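Local coordinates for protein oxidoreductase, short-chain dehydrogenase/reductase family (Aeromonas hydrophila subsp. hydrophila, PDB 3L6E) that probably acts as a nucleotide-dependent oxidoreductase of the short-chain dehydrogenase/reductase family, perhaps reducing 3-dehydrosphinganine in sphingolipid metabolism, at residues Pro78-His83 / Val129-Leu134. Sequence-based numbering, arbitrary orientation.
Sequences PELVLH and VLANVL
His83 and Asn132 are paired across neighbouring parallel strands, their side chains crossing at a slant, and the Asn132 amide oxygen lies at the edge of the imidazole, near its plane. His83 ND1 gives Asn132 OD1 a weak hydrogen bond of 3.1 Å, bent to 132° at the hydrogen, while ring and amide planes stand 66° apart. With CG anti to the backbone N (chi1 -174°), the ring packs against Thr112 and Val115 of helix 98-123, where NE2 bonds weakly to Ser111 OG; both ring nitrogens therefore have partners. Val81 shares this face, its CG1 lying 4.2 Å from Leu130 CD1. On the other face Leu80 CD1 reaches across to two residues, 3.6 Å from Val129 CG1 and 3.7 Å from Ala131 CB. Leu82 CD2 likewise bridges Ala131 CB (3.8 Å) and Val133 CG2 (4.0 Å). Between the two faces, five backbone bonds alternate between the strands, from Val129 N to Glu79 O through Val133 N to His83 O, the latter 2.7 Å long. Strands 80-84 and 128-137 are central neighbours in the parallel Rossmann-type sheet of the family. The chemistry implies a core joined by backbone bonding and aliphatic contact, with one buried polar pair, where the weak bonds of His83 to Asn132 and Ser111 may limit rotation of the imidazole.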
ATOM      1  N   PRO A  78      23.071   6.487  -1.396  1.00 25.71           N
ATOM      2  CA  PRO A  78      21.919   5.923  -0.704  1.00 24.68           C
ATOM      3  C   PRO A  78      21.179   4.858  -1.499  1.00 24.29           C
ATOM      4  O   PRO A  78      21.140   4.924  -2.727  1.00 23.75           O
ATOM      5  CB  PRO A  78      21.000   7.133  -0.500  1.00 25.13           C
ATOM      6  CG  PRO A  78      21.346   8.089  -1.583  1.00 29.84           C
ATOM      7  CD  PRO A  78      22.793   7.832  -1.951  1.00 25.57           C
ATOM      8  N   GLU A  79      20.609   3.886  -0.788  1.00 24.32           N
ATOM      9  CA  GLU A  79      19.646   2.948  -1.360  1.00 25.93           C
ATOM     10  C   GLU A  79      18.221   3.540  -1.396  1.00 26.17           C
ATOM     11  O   GLU A  79      17.417   3.211  -2.282  1.00 26.54           O
ATOM     12  CB  GLU A  79      19.615   1.650  -0.548  1.00 27.23           C
ATOM     13  CG  GLU A  79      20.978   0.999  -0.330  1.00 46.61           C
ATOM     14  CD  GLU A  79      20.896  -0.234   0.555  1.00 29.52           C
ATOM     15  OE1 GLU A  79      21.749  -1.146   0.395  1.00 46.75           O
ATOM     16  OE2 GLU A  79      19.973  -0.293   1.404  1.00 46.76           O
ATOM     17  N   LEU A  80      17.902   4.391  -0.425  1.00 25.35           N
ATOM     18  CA  LEU A  80      16.553   4.947  -0.337  1.00 24.90           C
ATOM     19  C   LEU A  80      16.601   6.416   0.013  1.00 25.10           C
ATOM     20  O   LEU A  80      17.295   6.822   0.955  1.00 25.18           O
ATOM     21  CB  LEU A  80      15.684   4.165   0.670  1.00 23.90           C
ATOM     22  CG  LEU A  80      14.361   4.759   1.185  1.00 32.73           C
ATOM     23  CD1 LEU A  80      13.354   4.925   0.065  1.00 23.10           C
ATOM     24  CD2 LEU A  80      13.757   3.923   2.335  1.00 23.92           C
ATOM     25  N   VAL A  81      15.893   7.210  -0.791  1.00 25.03           N
ATOM     26  CA  VAL A  81      15.640   8.601  -0.477  1.00 24.79           C
ATOM     27  C   VAL A  81      14.167   8.708  -0.113  1.00 25.19           C
ATOM     28  O   VAL A  81      13.269   8.445  -0.924  1.00 24.52           O
ATOM     29  CB  VAL A  81      16.053   9.577  -1.605  1.00 24.74           C
ATOM     30  CG1 VAL A  81      15.730  11.028  -1.201  1.00 11.65           C
ATOM     31  CG2 VAL A  81      17.552   9.483  -1.845  1.00 12.39           C
ATOM     32  N   LEU A  82      13.942   9.047   1.148  1.00 25.73           N
ATOM     33  CA  LEU A  82      12.615   9.147   1.698  1.00 25.84           C
ATOM     34  C   LEU A  82      12.316  10.615   1.834  1.00 25.88           C
ATOM     35  O   LEU A  82      12.873  11.296   2.693  1.00 26.42           O
ATOM     36  CB  LEU A  82      12.559   8.468   3.059  1.00 26.36           C
ATOM     37  CG  LEU A  82      11.444   7.456   3.286  1.00 35.78           C
ATOM     38  CD1 LEU A  82      11.387   7.045   4.745  1.00 26.81           C
ATOM     39  CD2 LEU A  82      10.121   8.013   2.842  1.00 26.97           C
ATOM     40  N   HIS A  83      11.479  11.121   0.946  1.00 25.44           N
ATOM     41  CA  HIS A  83      11.169  12.533   0.978  1.00 25.89           C
ATOM     42  C   HIS A  83       9.873  12.786   1.735  1.00 28.05           C
ATOM     43  O   HIS A  83       8.803  12.326   1.332  1.00 27.87           O
ATOM     44  CB  HIS A  83      11.118  13.145  -0.418  1.00 24.44           C
ATOM     45  CG  HIS A  83      10.946  14.632  -0.402  1.00 24.43           C
ATOM     46  ND1 HIS A  83       9.796  15.256  -0.834  1.00 24.50           N
ATOM     47  CD2 HIS A  83      11.759  15.615   0.044  1.00 23.61           C
ATOM     48  CE1 HIS A  83       9.915  16.559  -0.669  1.00 23.16           C
ATOM     49  NE2 HIS A  83      11.094  16.801  -0.133  1.00 24.72           N
ATOM     50  N   VAL A 129      15.690   3.447  -4.523  1.00 27.08           N
ATOM     51  CA  VAL A 129      14.305   3.863  -4.271  1.00 25.21           C
ATOM     52  C   VAL A 129      14.168   5.360  -3.924  1.00 23.89           C
ATOM     53  O   VAL A 129      14.902   5.886  -3.078  1.00 22.33           O
ATOM     54  CB  VAL A 129      13.638   2.946  -3.198  1.00 25.31           C
ATOM     55  CG1 VAL A 129      12.187   3.329  -2.930  1.00 19.67           C
ATOM     56  CG2 VAL A 129      13.692   1.475  -3.651  1.00 19.79           C
ATOM     57  N   LEU A 130      13.247   6.030  -4.631  1.00 23.50           N
ATOM     58  CA  LEU A 130      12.820   7.391  -4.318  1.00 23.49           C
ATOM     59  C   LEU A 130      11.401   7.334  -3.798  1.00 22.96           C
ATOM     60  O   LEU A 130      10.438   7.130  -4.563  1.00 23.26           O
ATOM     61  CB  LEU A 130      12.872   8.342  -5.525  1.00 23.22           C
ATOM     62  CG  LEU A 130      12.220   9.720  -5.304  1.00 30.38           C
ATOM     63  CD1 LEU A 130      12.947  10.537  -4.262  1.00 22.62           C
ATOM     64  CD2 LEU A 130      12.084  10.532  -6.615  1.00 23.36           C
ATOM     65  N   ALA A 131      11.277   7.523  -2.493  1.00 21.69           N
ATOM     66  CA  ALA A 131       9.981   7.389  -1.849  1.00 20.78           C
ATOM     67  C   ALA A 131       9.557   8.760  -1.420  1.00 19.71           C
ATOM     68  O   ALA A 131      10.325   9.473  -0.787  1.00 19.25           O
ATOM     69  CB  ALA A 131      10.055   6.442  -0.670  1.00 19.99           C
ATOM     70  N   ASN A 132       8.342   9.129  -1.803  1.00 19.56           N
ATOM     71  CA  ASN A 132       7.796  10.426  -1.470  1.00 20.48           C
ATOM     72  C   ASN A 132       6.576  10.287  -0.569  1.00 22.41           C
ATOM     73  O   ASN A 132       5.704   9.441  -0.816  1.00 22.37           O
ATOM     74  CB  ASN A 132       7.422  11.182  -2.726  1.00 20.32           C
ATOM     75  CG  ASN A 132       8.546  12.018  -3.251  1.00 13.62           C
ATOM     76  OD1 ASN A 132       8.782  13.131  -2.803  1.00 21.04           O
ATOM     77  ND2 ASN A 132       9.243  11.492  -4.230  1.00 21.63           N
ATOM     78  N   VAL A 133       6.536  11.118   0.466  1.00 23.74           N
ATOM     79  CA  VAL A 133       5.404  11.168   1.384  1.00 25.67           C
ATOM     80  C   VAL A 133       4.523  12.362   1.013  1.00 27.89           C
ATOM     81  O   VAL A 133       4.956  13.509   1.070  1.00 27.65           O
ATOM     82  CB  VAL A 133       5.838  11.281   2.867  1.00 25.25           C
ATOM     83  CG1 VAL A 133       4.609  11.247   3.792  1.00 28.34           C
ATOM     84  CG2 VAL A 133       6.749  10.146   3.228  1.00 27.65           C
ATOM     85  N   LEU A 134       3.306  12.069   0.573  1.00 29.92           N
ATOM     86  CA  LEU A 134       2.316  13.098   0.326  1.00 32.62           C
ATOM     87  C   LEU A 134       1.305  13.087   1.500  1.00 35.06           C
ATOM     88  O   LEU A 134       0.174  12.632   1.372  1.00 35.38           O
ATOM     89  CB  LEU A 134       1.667  12.890  -1.055  1.00 32.48           C
ATOM     90  CG  LEU A 134       2.565  12.988  -2.313  1.00 21.33           C
ATOM     91  CD1 LEU A 134       3.516  11.790  -2.487  1.00 32.28           C
ATOM     92  CD2 LEU A 134       1.703  13.108  -3.548  1.00 32.06           C
TER